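Local coordinates for protein TlmII (Streptoalloteichus hindustanus, PDB 4HVM) that belongs to the condensation-domain family of nonribosomal peptide synthetases, takes part in tallysomycin biosynthesis and probably binds phosphopantetheine, at residues A33-A38 / V139-L144; R67-D72 / D119-L124; T217-V222 / D427-L432; F389-L394 / V421-E426. All blocks are in the same frame, centred on the assembly; numbering follows the deposited sequence.

Interaction 1 of 4, residues A33-A38 / V139-L144; sequences AAAFAA and VAHQML
The ring of Phe36 lies across the backbone of His141. The CA of His141 stands over the ring centre, and its N is 3.4 Å from Phe36 CE2. CG of Phe36 is anti to its own carbonyl carbon (chi1 -81°), which carries the ring over to this strand. The imidazole then turns an edge toward the same phenyl ring in an offset T-shaped pair, planes 77° apart. His141 CD2 is 3.7 Å from Phe36 CE1. Ala35 CB lies over one face of the His141 ring as a CH-pi contact, 3.5 Å from its centroid.

Strands 36-38 and 139-141 are antiparallel. Ala37 and Ala140 form the hydrogen-bonded pair, with Ala140 N to Ala37 O at 3.1 Å and Ala37 N returning to Ala140 O. Phe36, Ala38, Val139 and His141 share one face of the sheet; the first three pack on helix 98-110. On it, Val139 CG1 rests 3.8 Å from Phe36 CD2. Just past the strand, Gln142 N donates to Ala35 O (2.7 Å), and Gln142 packs toward helix 18-27.

By sequence, His141 and Gln142 line up with the start of the HHxxxDG motif of condensation domains. Glutamine then occupies the second histidine position. A sulfate, probably from the crystallisation liquor, lies about 3 Å from the Ala37 side chain.

His141 ND1 accepts a hydrogen bond from Met143 N (3.1 Å), which lies in the ring plane. This bond, with Phe36 and Ala35 packed against the ring, probably fixes the rotation of the imidazole.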
loop_
_atom_site.group_PDB
_atom_site.type_symbol
_atom_site.label_atom_id
_atom_site.label_comp_id
_atom_site.label_asym_id
_atom_site.label_seq_id
_atom_site.Cartn_x
_atom_site.Cartn_y
_atom_site.Cartn_z
ATOM N N ALA A 33 -1.371 14.965 4.289
ATOM C CA ALA A 33 -1.396 13.788 5.147
ATOM C C ALA A 33 -1.868 12.551 4.385
ATOM O O ALA A 33 -1.673 11.421 4.835
ATOM C CB ALA A 33 -2.278 14.036 6.359
ATOM N N ALA A 34 -2.489 12.768 3.229
ATOM C CA ALA A 34 -3.002 11.664 2.423
ATOM C C ALA A 34 -1.871 10.864 1.794
ATOM O O ALA A 34 -2.068 9.728 1.361
ATOM C CB ALA A 34 -3.939 12.181 1.347
ATOM N N ALA A 35 -0.687 11.465 1.737
ATOM C CA ALA A 35 0.468 10.813 1.135
ATOM C C ALA A 35 1.261 10.008 2.153
ATOM O O ALA A 35 2.257 9.373 1.807
ATOM C CB ALA A 35 1.368 11.847 0.484
ATOM N N PHE A 36 0.821 10.031 3.406
ATOM C CA PHE A 36 1.596 9.430 4.485
ATOM C C PHE A 36 0.999 8.141 5.032
ATOM O O PHE A 36 -0.220 7.977 5.090
ATOM C CB PHE A 36 1.819 10.434 5.623
ATOM C CG PHE A 36 2.946 11.387 5.368
ATOM C CD1 PHE A 36 2.752 12.501 4.572
ATOM C CD2 PHE A 36 4.202 11.162 5.909
ATOM C CE1 PHE A 36 3.785 13.379 4.321
ATOM C CE2 PHE A 36 5.244 12.036 5.662
ATOM C CZ PHE A 36 5.033 13.148 4.866
ATOM N N ALA A 37 1.881 7.234 5.435
ATOM C CA ALA A 37 1.484 5.970 6.032
ATOM C C ALA A 37 2.417 5.671 7.193
ATOM O O ALA A 37 3.555 6.141 7.215
ATOM C CB ALA A 37 1.550 4.854 5.004
ATOM N N ALA A 38 1.944 4.882 8.151
ATOM C CA ALA A 38 2.758 4.545 9.313
ATOM C C ALA A 38 2.817 3.042 9.569
ATOM O O ALA A 38 1.792 2.366 9.590
ATOM C CB ALA A 38 2.241 5.270 10.545
ATOM N N VAL A 139 7.059 6.972 9.691
ATOM C CA VAL A 139 5.975 7.732 9.084
ATOM C C VAL A 139 6.501 8.371 7.808
ATOM O O VAL A 139 7.299 9.305 7.863
ATOM C CB VAL A 139 5.461 8.821 10.030
ATOM C CG1 VAL A 139 4.338 9.604 9.374
ATOM C CG2 VAL A 139 4.995 8.204 11.339
ATOM N N ALA A 140 6.060 7.872 6.659
ATOM C CA ALA A 140 6.700 8.256 5.406
ATOM C C ALA A 140 5.756 8.650 4.277
ATOM O O ALA A 140 4.656 8.117 4.145
ATOM C CB ALA A 140 7.631 7.146 4.940
ATOM N N HIS A 141 6.220 9.590 3.462
ATOM C CA HIS A 141 5.529 9.991 2.245
ATOM C C HIS A 141 5.601 8.837 1.250
ATOM O O HIS A 141 6.652 8.214 1.090
ATOM C CB HIS A 141 6.213 11.230 1.669
ATOM C CG HIS A 141 5.388 11.978 0.671
ATOM N ND1 HIS A 141 5.149 11.505 -0.601
ATOM C CD2 HIS A 141 4.763 13.176 0.752
ATOM C CE1 HIS A 141 4.406 12.377 -1.258
ATOM N NE2 HIS A 141 4.157 13.400 -0.460
ATOM N N GLN A 142 4.487 8.553 0.582
ATOM C CA GLN A 142 4.398 7.389 -0.299
ATOM C C GLN A 142 5.233 7.526 -1.573
ATOM O O GLN A 142 5.449 6.547 -2.285
ATOM C CB GLN A 142 2.942 7.095 -0.666
ATOM C CG GLN A 142 2.300 8.161 -1.537
ATOM C CD GLN A 142 1.043 7.671 -2.226
ATOM O OE1 GLN A 142 -0.045 7.691 -1.648
ATOM N NE2 GLN A 142 1.186 7.227 -3.470
HETATM N N MSE A 143 5.694 8.740 -1.859
HETATM C CA MSE A 143 6.533 8.982 -3.028
HETATM C C MSE A 143 8.004 8.712 -2.722
HETATM O O MSE A 143 8.871 8.887 -3.579
HETATM C CB MSE A 143 6.355 10.413 -3.534
HETATM C CG MSE A 143 5.038 10.658 -4.244
HETATM SE SE MSE A 143 4.849 12.491 -4.863
HETATM C CE MSE A 143 6.545 12.660 -5.802
ATOM N N LEU A 144 8.274 8.296 -1.490
ATOM C CA LEU A 144 9.619 7.918 -1.082
ATOM C C LEU A 144 9.668 6.442 -0.726
ATOM O O LEU A 144 10.566 5.724 -1.153
ATOM C CB LEU A 144 10.080 8.754 0.115
ATOM C CG LEU A 144 10.354 10.239 -0.136
ATOM C CD1 LEU A 144 11.065 10.853 1.055
ATOM C CD2 LEU A 144 11.169 10.428 -1.404
#

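Interaction 2 of 4, residues R67-D72 / D119-L124; sequences RVNFVD and DPLVRL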
loop_
_atom_site.group_PDB
_atom_site.type_symbol
_atom_site.label_atom_id
_atom_site.label_comp_id
_atom_site.label_asym_id
_atom_site.label_seq_id
_atom_site.Cartn_x
_atom_site.Cartn_y
_atom_site.Cartn_z
ATOM N N ARG A 67 16.196 11.351 2.818
ATOM C CA ARG A 67 16.427 12.769 3.060
ATOM C C ARG A 67 16.071 13.604 1.835
ATOM O O ARG A 67 16.685 14.640 1.583
ATOM C CB ARG A 67 17.890 13.002 3.444
ATOM C CG ARG A 67 18.281 12.394 4.781
ATOM C CD ARG A 67 19.764 12.567 5.076
ATOM N NE ARG A 67 20.587 11.584 4.376
ATOM C CZ ARG A 67 21.451 11.878 3.408
ATOM N NH1 ARG A 67 21.617 13.135 3.020
ATOM N NH2 ARG A 67 22.156 10.915 2.834
ATOM N N VAL A 68 15.075 13.156 1.078
ATOM C CA VAL A 68 14.727 13.814 -0.175
ATOM C C VAL A 68 13.476 14.684 -0.079
ATOM O O VAL A 68 12.450 14.266 0.457
ATOM C CB VAL A 68 14.570 12.781 -1.317
ATOM C CG1 VAL A 68 13.686 13.321 -2.431
ATOM C CG2 VAL A 68 15.939 12.377 -1.848
ATOM N N ASN A 69 13.585 15.909 -0.585
ATOM C CA ASN A 69 12.435 16.785 -0.748
ATOM C C ASN A 69 12.147 16.977 -2.230
ATOM O O ASN A 69 12.997 16.690 -3.071
ATOM C CB ASN A 69 12.680 18.131 -0.069
ATOM C CG ASN A 69 12.720 18.022 1.441
ATOM O OD1 ASN A 69 13.786 17.867 2.039
ATOM N ND2 ASN A 69 11.553 18.097 2.068
ATOM N N PHE A 70 10.951 17.458 -2.552
ATOM C CA PHE A 70 10.546 17.602 -3.946
ATOM C C PHE A 70 10.440 19.057 -4.375
ATOM O O PHE A 70 10.051 19.923 -3.590
ATOM C CB PHE A 70 9.226 16.874 -4.197
ATOM C CG PHE A 70 9.323 15.388 -4.036
ATOM C CD1 PHE A 70 9.784 14.596 -5.074
ATOM C CD2 PHE A 70 8.966 14.781 -2.845
ATOM C CE1 PHE A 70 9.883 13.227 -4.929
ATOM C CE2 PHE A 70 9.060 13.413 -2.694
ATOM C CZ PHE A 70 9.518 12.635 -3.737
ATOM N N VAL A 71 10.795 19.319 -5.627
ATOM C CA VAL A 71 10.719 20.662 -6.177
ATOM C C VAL A 71 9.840 20.671 -7.418
ATOM O O VAL A 71 10.229 20.162 -8.471
ATOM C CB VAL A 71 12.113 21.200 -6.546
ATOM C CG1 VAL A 71 11.991 22.579 -7.172
ATOM C CG2 VAL A 71 13.014 21.240 -5.320
ATOM N N ASP A 72 8.647 21.241 -7.287
ATOM C CA ASP A 72 7.729 21.347 -8.412
ATOM C C ASP A 72 7.972 22.651 -9.160
ATOM O O ASP A 72 7.337 23.668 -8.882
ATOM C CB ASP A 72 6.274 21.258 -7.945
ATOM C CG ASP A 72 5.293 21.202 -9.103
ATOM O OD1 ASP A 72 5.709 20.818 -10.216
ATOM O OD2 ASP A 72 4.107 21.540 -8.900
ATOM N N ASP A 119 10.263 20.061 4.613
ATOM C CA ASP A 119 10.281 19.205 5.797
ATOM C C ASP A 119 10.713 17.772 5.496
ATOM O O ASP A 119 10.566 17.297 4.368
ATOM C CB ASP A 119 8.903 19.200 6.458
ATOM C CG ASP A 119 8.309 20.586 6.579
ATOM O OD1 ASP A 119 9.079 21.558 6.741
ATOM O OD2 ASP A 119 7.068 20.703 6.510
ATOM N N PRO A 120 11.258 17.080 6.511
ATOM C CA PRO A 120 11.577 15.655 6.367
ATOM C C PRO A 120 10.330 14.826 6.062
ATOM O O PRO A 120 9.333 14.929 6.776
ATOM C CB PRO A 120 12.146 15.279 7.744
ATOM C CG PRO A 120 11.716 16.379 8.669
ATOM C CD PRO A 120 11.683 17.604 7.820
ATOM N N LEU A 121 10.395 14.013 5.010
ATOM C CA LEU A 121 9.247 13.234 4.558
ATOM C C LEU A 121 9.292 11.789 5.052
ATOM O O LEU A 121 8.371 11.009 4.805
ATOM C CB LEU A 121 9.142 13.274 3.032
ATOM C CG LEU A 121 9.018 14.663 2.412
ATOM C CD1 LEU A 121 8.909 14.570 0.901
ATOM C CD2 LEU A 121 7.816 15.386 2.989
ATOM N N VAL A 122 10.373 11.436 5.739
ATOM C CA VAL A 122 10.494 10.129 6.373
ATOM C C VAL A 122 10.925 10.308 7.819
ATOM O O VAL A 122 12.080 10.625 8.097
ATOM C CB VAL A 122 11.509 9.233 5.648
ATOM C CG1 VAL A 122 11.711 7.935 6.414
ATOM C CG2 VAL A 122 11.045 8.952 4.226
ATOM N N ARG A 123 9.986 10.113 8.739
ATOM C CA ARG A 123 10.256 10.286 10.162
ATOM C C ARG A 123 10.357 8.940 10.876
ATOM O O ARG A 123 9.469 8.099 10.757
ATOM C CB ARG A 123 9.165 11.145 10.808
ATOM C CG ARG A 123 9.133 12.574 10.291
ATOM C CD ARG A 123 7.842 13.286 10.660
ATOM N NE ARG A 123 7.233 13.900 9.485
ATOM C CZ ARG A 123 5.957 13.762 9.143
ATOM N NH1 ARG A 123 5.139 13.037 9.896
ATOM N NH2 ARG A 123 5.496 14.355 8.051
ATOM N N LEU A 124 11.444 8.739 11.611
ATOM C CA LEU A 124 11.610 7.528 12.401
ATOM C C LEU A 124 11.251 7.826 13.848
ATOM O O LEU A 124 11.779 8.766 14.439
ATOM C CB LEU A 124 13.040 6.993 12.301
ATOM C CG LEU A 124 13.488 6.524 10.922
ATOM C CD1 LEU A 124 14.880 5.919 10.978
ATOM C CD2 LEU A 124 12.488 5.528 10.352
HETATM O O HOH W 1 12.469 13.647 3.459
#
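This contact joins the small antiparallel sheet at its edge strand 68-72 to the loop leading into strand 122-128 of the larger sheet. Asn69 makes the direct polar link: its ND2 donates to Asp119 O at 2.6 Å. The donor sits 42° out of the carbonyl plane, and the N-H...O angle is 141°, so the bond is well bent. CG of Asn69 is anti to its carbonyl carbon (chi1 -69°), which brings the amide to the loop. The other end of the amide is also held, since OD1 accepts from Arg81 NH1.

Two residues after Asp119, Leu121 points toward strand 68-72. Its CD1 meets the edge of the Phe70 ring, near the ring plane, 3.8 Å from CD2. The same methyl lies 3.6 Å from Val68 O. A water accepts from Leu121 N at 2.6 Å and lies 3.1 Å from Val68 O, a probable second leg. Asp119 points away from the strand, and its OD2 accepts from Asp115 N.

The two segments meet without direct backbone pairing. A side-chain amide and probably a water link them, while Leu121 and Phe70 supply an apolar patch. With both ends of the Asn69 amide engaged, its orientation is probably well defined.

Interaction 3 of 4, residues T217-V222 / D427-L432; sequences TSRLRV and DMVIVL
Strands 217-222 and 427-432 form an antiparallel pair at the edge of the sheet of the C-terminal half. Strand 216-223 is outermost. Three hydrogen-bonded pairs alternate with two non-hydrogen-bonded ones. Ser218 pairs with Leu432, Leu220 with Ile430, and Val222 with Met428, each giving and receiving one N-H. Ile430 N to Leu220 O is 2.9 Å, and Leu432 N to Ser218 O is 2.8 Å. Between them, Arg219 CA approaches Ile430 O at 3.3 Å as a CA-H...O contact.

Ser218, Leu220 and Val222 share a face with Met428, Ile430 and Leu432. On it Val222 CG2 lies 4.2 Å from Ile430 CD1. Helix 445-459 covers this side, with Leu447 against Ser218 and Leu220, and Met454 against Leu220 and Val222.

Arg219, Arg221, Val429 and Val431 make the other face, where aliphatic stems do the packing. Arg221 CG, anti to its backbone N (chi1 -165°), lies 3.9 Å from Val429 CG2. The chain then bends at chi3 and passes Asp427. The salt bridge, Arg221 NE to Asp427 OD2, is long at 3.8 Å. The oxygen stands well out of the guanidinium plane, so charge alone links the pair.

Further out, strand 417-424 flanks 427-434 on the side away from strand 216-223. At the Thr217 end of the pair, OG1 of Thr217 hydrogen-bonds Asp433 OD1. Its methyl is thereby left for apolar contact, with CG2 3.8 Å from Val431 CG1. That same CG2 also sits over one face of the Arg219 guanidinium, offset toward the rim.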
loop_
_atom_site.group_PDB
_atom_site.type_symbol
_atom_site.label_atom_id
_atom_site.label_comp_id
_atom_site.label_asym_id
_atom_site.label_seq_id
_atom_site.Cartn_x
_atom_site.Cartn_y
_atom_site.Cartn_z
ATOM N N THR A 217 -15.992 1.682 8.876
ATOM C CA THR A 217 -15.000 0.613 8.970
ATOM C C THR A 217 -15.504 -0.629 9.707
ATOM O O THR A 217 -16.095 -0.535 10.781
ATOM C CB THR A 217 -13.720 1.128 9.651
ATOM O OG1 THR A 217 -13.119 2.136 8.829
ATOM C CG2 THR A 217 -12.723 0.003 9.874
ATOM N N SER A 218 -15.258 -1.793 9.112
ATOM C CA SER A 218 -15.583 -3.068 9.730
ATOM C C SER A 218 -14.355 -3.968 9.693
ATOM O O SER A 218 -13.554 -3.886 8.762
ATOM C CB SER A 218 -16.739 -3.738 8.991
ATOM O OG SER A 218 -17.839 -2.857 8.860
ATOM N N ARG A 219 -14.206 -4.824 10.699
ATOM C CA ARG A 219 -13.036 -5.695 10.784
ATOM C C ARG A 219 -13.398 -7.160 11.006
ATOM O O ARG A 219 -14.329 -7.479 11.747
ATOM C CB ARG A 219 -12.091 -5.219 11.889
ATOM C CG ARG A 219 -11.470 -3.865 11.616
ATOM C CD ARG A 219 -10.558 -3.425 12.748
ATOM N NE ARG A 219 -10.071 -2.064 12.542
ATOM C CZ ARG A 219 -10.742 -0.973 12.892
ATOM N NH1 ARG A 219 -11.933 -1.083 13.466
ATOM N NH2 ARG A 219 -10.227 0.228 12.666
ATOM N N LEU A 220 -12.654 -8.040 10.345
ATOM C CA LEU A 220 -12.797 -9.477 10.518
ATOM C C LEU A 220 -11.444 -10.095 10.839
ATOM O O LEU A 220 -10.544 -10.104 9.999
ATOM C CB LEU A 220 -13.363 -10.113 9.248
ATOM C CG LEU A 220 -13.408 -11.647 9.230
ATOM C CD1 LEU A 220 -14.386 -12.172 10.272
ATOM C CD2 LEU A 220 -13.760 -12.156 7.846
ATOM N N ARG A 221 -11.296 -10.609 12.055
ATOM C CA ARG A 221 -10.042 -11.227 12.460
ATOM C C ARG A 221 -9.991 -12.671 11.989
ATOM O O ARG A 221 -10.837 -13.481 12.363
ATOM C CB ARG A 221 -9.872 -11.177 13.978
ATOM C CG ARG A 221 -8.455 -11.480 14.444
ATOM C CD ARG A 221 -8.398 -11.649 15.949
ATOM N NE ARG A 221 -9.088 -12.860 16.373
ATOM C CZ ARG A 221 -9.724 -12.996 17.530
ATOM N NH1 ARG A 221 -9.771 -11.988 18.393
ATOM N NH2 ARG A 221 -10.321 -14.143 17.821
ATOM N N VAL A 222 -8.995 -12.985 11.169
ATOM C CA VAL A 222 -8.826 -14.329 10.637
ATOM C C VAL A 222 -7.625 -14.998 11.288
ATOM O O VAL A 222 -6.544 -14.411 11.345
ATOM C CB VAL A 222 -8.628 -14.302 9.109
ATOM C CG1 VAL A 222 -8.168 -15.653 8.600
ATOM C CG2 VAL A 222 -9.911 -13.872 8.416
ATOM N N ASP A 427 -2.403 -13.550 13.940
ATOM C CA ASP A 427 -3.624 -13.516 13.141
ATOM C C ASP A 427 -3.552 -12.441 12.060
ATOM O O ASP A 427 -2.711 -11.548 12.119
ATOM C CB ASP A 427 -4.839 -13.257 14.034
ATOM C CG ASP A 427 -5.028 -14.329 15.087
ATOM O OD1 ASP A 427 -4.701 -15.502 14.805
ATOM O OD2 ASP A 427 -5.504 -14.000 16.196
HETATM N N MSE A 428 -4.437 -12.541 11.075
HETATM C CA MSE A 428 -4.577 -11.514 10.054
HETATM C C MSE A 428 -5.922 -10.828 10.242
HETATM O O MSE A 428 -6.930 -11.487 10.499
HETATM C CB MSE A 428 -4.498 -12.132 8.658
HETATM C CG MSE A 428 -3.152 -12.751 8.332
HETATM SE SE MSE A 428 -1.756 -11.395 8.211
HETATM C CE MSE A 428 -1.854 -10.966 6.310
ATOM N N VAL A 429 -5.937 -9.505 10.128
ATOM C CA VAL A 429 -7.177 -8.756 10.270
ATOM C C VAL A 429 -7.553 -8.072 8.964
ATOM O O VAL A 429 -6.777 -7.290 8.416
ATOM C CB VAL A 429 -7.081 -7.708 11.392
ATOM C CG1 VAL A 429 -8.346 -6.862 11.447
ATOM C CG2 VAL A 429 -6.842 -8.390 12.719
ATOM N N ILE A 430 -8.744 -8.383 8.466
ATOM C CA ILE A 430 -9.260 -7.751 7.259
ATOM C C ILE A 430 -9.996 -6.455 7.596
ATOM O O ILE A 430 -11.036 -6.473 8.251
ATOM C CB ILE A 430 -10.210 -8.696 6.503
ATOM C CG1 ILE A 430 -9.471 -9.968 6.090
ATOM C CG2 ILE A 430 -10.788 -8.001 5.289
ATOM C CD1 ILE A 430 -10.347 -10.982 5.378
ATOM N N VAL A 431 -9.447 -5.327 7.156
ATOM C CA VAL A 431 -10.067 -4.035 7.424
ATOM C C VAL A 431 -10.866 -3.553 6.216
ATOM O O VAL A 431 -10.314 -3.347 5.135
ATOM C CB VAL A 431 -9.027 -2.971 7.808
ATOM C CG1 VAL A 431 -9.718 -1.673 8.170
ATOM C CG2 VAL A 431 -8.170 -3.457 8.964
ATOM N N LEU A 432 -12.170 -3.371 6.408
ATOM C CA LEU A 432 -13.068 -3.015 5.311
ATOM C C LEU A 432 -13.573 -1.587 5.435
ATOM O O LEU A 432 -14.100 -1.198 6.475
ATOM C CB LEU A 432 -14.260 -3.971 5.263
ATOM C CG LEU A 432 -15.385 -3.620 4.291
ATOM C CD1 LEU A 432 -14.923 -3.779 2.852
ATOM C CD2 LEU A 432 -16.616 -4.473 4.562
#

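Interaction 4 of 4, residues F389-L394 / V421-E426; sequences FREADL and VGELGE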
loop_
_atom_site.group_PDB
_atom_site.type_symbol
_atom_site.label_atom_id
_atom_site.label_comp_id
_atom_site.label_asym_id
_atom_site.label_seq_id
_atom_site.Cartn_x
_atom_site.Cartn_y
_atom_site.Cartn_z
ATOM N N PHE A 389 4.226 -4.348 14.702
ATOM C CA PHE A 389 3.489 -3.635 15.739
ATOM C C PHE A 389 2.136 -3.121 15.259
ATOM O O PHE A 389 2.066 -2.145 14.512
ATOM C CB PHE A 389 4.320 -2.483 16.310
ATOM C CG PHE A 389 3.577 -1.649 17.311
ATOM C CD1 PHE A 389 3.208 -2.182 18.536
ATOM C CD2 PHE A 389 3.234 -0.339 17.028
ATOM C CE1 PHE A 389 2.514 -1.424 19.460
ATOM C CE2 PHE A 389 2.542 0.425 17.949
ATOM C CZ PHE A 389 2.182 -0.118 19.166
ATOM N N ARG A 390 1.072 -3.792 15.700
ATOM C CA ARG A 390 -0.305 -3.359 15.457
ATOM C C ARG A 390 -0.558 -2.950 14.011
ATOM O O ARG A 390 -1.195 -1.929 13.754
ATOM C CB ARG A 390 -0.676 -2.203 16.395
ATOM C CG ARG A 390 -0.652 -2.550 17.879
ATOM C CD ARG A 390 -1.908 -3.296 18.311
ATOM N NE ARG A 390 -1.907 -3.569 19.746
ATOM C CZ ARG A 390 -2.382 -2.736 20.668
ATOM N NH1 ARG A 390 -2.900 -1.569 20.309
ATOM N NH2 ARG A 390 -2.338 -3.070 21.951
ATOM N N GLU A 391 -0.049 -3.740 13.071
ATOM C CA GLU A 391 -0.177 -3.421 11.653
ATOM C C GLU A 391 -1.632 -3.216 11.235
ATOM O O GLU A 391 -1.934 -2.353 10.413
ATOM C CB GLU A 391 0.474 -4.508 10.795
ATOM C CG GLU A 391 0.540 -4.170 9.313
ATOM C CD GLU A 391 1.225 -5.250 8.498
ATOM O OE1 GLU A 391 0.799 -6.423 8.577
ATOM O OE2 GLU A 391 2.194 -4.925 7.781
ATOM N N ALA A 392 -2.528 -4.002 11.823
ATOM C CA ALA A 392 -3.955 -3.913 11.530
ATOM C C ALA A 392 -4.551 -2.561 11.911
ATOM O O ALA A 392 -5.493 -2.087 11.275
ATOM C CB ALA A 392 -4.703 -5.027 12.230
ATOM N N ASP A 393 -4.001 -1.947 12.953
ATOM C CA ASP A 393 -4.514 -0.674 13.450
ATOM C C ASP A 393 -3.823 0.522 12.793
ATOM O O ASP A 393 -4.372 1.622 12.756
ATOM C CB ASP A 393 -4.384 -0.593 14.975
ATOM C CG ASP A 393 -5.295 -1.575 15.691
ATOM O OD1 ASP A 393 -6.363 -1.917 15.133
ATOM O OD2 ASP A 393 -4.945 -1.996 16.815
ATOM N N LEU A 394 -2.622 0.301 12.269
ATOM C CA LEU A 394 -1.874 1.371 11.622
ATOM C C LEU A 394 -2.277 1.527 10.161
ATOM O O LEU A 394 -2.064 2.578 9.565
ATOM C CB LEU A 394 -0.370 1.135 11.742
ATOM C CG LEU A 394 0.224 1.409 13.119
ATOM C CD1 LEU A 394 1.692 1.018 13.164
ATOM C CD2 LEU A 394 0.047 2.874 13.479
ATOM N N VAL A 421 -5.537 -5.856 4.386
ATOM C CA VAL A 421 -5.231 -6.914 5.349
ATOM C C VAL A 421 -3.956 -6.612 6.129
ATOM O O VAL A 421 -2.923 -6.301 5.540
ATOM C CB VAL A 421 -5.089 -8.284 4.659
ATOM C CG1 VAL A 421 -5.032 -9.397 5.695
ATOM C CG2 VAL A 421 -6.246 -8.520 3.707
ATOM N N GLY A 422 -4.030 -6.712 7.453
ATOM C CA GLY A 422 -2.889 -6.423 8.303
ATOM C C GLY A 422 -2.722 -7.423 9.431
ATOM O O GLY A 422 -3.701 -7.985 9.925
ATOM N N GLU A 423 -1.476 -7.644 9.840
ATOM C CA GLU A 423 -1.173 -8.575 10.922
ATOM C C GLU A 423 -1.669 -8.073 12.271
ATOM O O GLU A 423 -1.789 -6.870 12.497
ATOM C CB GLU A 423 0.334 -8.831 11.016
ATOM C CG GLU A 423 0.888 -9.842 10.027
ATOM C CD GLU A 423 2.235 -10.395 10.462
ATOM O OE1 GLU A 423 2.913 -11.035 9.628
ATOM O OE2 GLU A 423 2.611 -10.193 11.640
ATOM N N LEU A 424 -1.947 -9.014 13.167
ATOM C CA LEU A 424 -2.273 -8.703 14.553
ATOM C C LEU A 424 -2.030 -9.945 15.396
ATOM O O LEU A 424 -2.872 -10.841 15.449
ATOM C CB LEU A 424 -3.728 -8.267 14.688
ATOM C CG LEU A 424 -4.083 -7.600 16.015
ATOM C CD1 LEU A 424 -3.585 -6.161 16.048
ATOM C CD2 LEU A 424 -5.574 -7.670 16.246
ATOM N N GLY A 425 -0.877 -10.000 16.055
ATOM C CA GLY A 425 -0.453 -11.219 16.716
ATOM C C GLY A 425 -0.135 -12.265 15.665
ATOM O O GLY A 425 0.504 -11.963 14.658
ATOM N N GLU A 426 -0.584 -13.495 15.888
ATOM C CA GLU A 426 -0.411 -14.547 14.897
ATOM C C GLU A 426 -1.659 -14.648 14.033
ATOM O O GLU A 426 -1.946 -15.701 13.467
ATOM C CB GLU A 426 -0.129 -15.892 15.567
ATOM C CG GLU A 426 1.200 -15.968 16.302
ATOM C CD GLU A 426 1.097 -15.528 17.751
ATOM O OE1 GLU A 426 0.675 -16.347 18.596
ATOM O OE2 GLU A 426 1.444 -14.365 18.045
#
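A short helical turn, 391-394, lies against strand 421-424 with CA of Ala392 only 4.2 Å from CA of Gly422. Gly422 has no side chain to stand between the backbones. Arg390 is the N-cap residue, and its O accepts from both Asp393 N and Leu394 N. Ala392 N points outward instead and donates to Glu423 O at 3.0 Å.

Glu391 completes the link. CG is anti to the backbone N (chi1 -173°), and the chain runs on extended, so the carboxylate reaches the strand. OE1 takes Glu423 N on its anti lone pair at 2.9 Å, in a nearly straight bond (173°). OE2 accepts from Tyr151 OH, which holds the other half of the carboxylate. The Glu423 carboxylate leads away, with its OE1 5.2 Å from Glu391 OE1. Leu424 CD1 fits between Arg390 CD (4.0 Å) and Ala392 CB (4.1 Å).

Just before the turn, Phe389 and Arg390 pack on helix 98-110, and Phe389 bonds through its backbone to Gly40 in strand 36-44. The connection resembles the crossover latch of condensation domains. It ties the N-terminal sheet to strand 417-424, with Val429 of strand 427-434 also touching Ala392.

In the fold
The four contacts fall into two touching pairs, each reaching a different large sheet, and interaction 4 spans both halves. Interactions 1 and 2 are joined through Val139 N to Arg123 O and His141 N to Leu121 O, both 2.9 Å. Interactions 3 and 4 are joined through Val429 N to Gly422 O at 2.7 Å. In each pair one contact is nested along the chain inside the loop closed by the other. The pairs touch where Leu394 CB packs 3.3 Å from Ala38 O, joining interactions 1 and 4. Interactions 2 and 3 are farthest apart, centres about 32 Å. Interaction 1 holds the start of what is probably the counterpart of the HHxxxDG motif and lies closest to the chain centre.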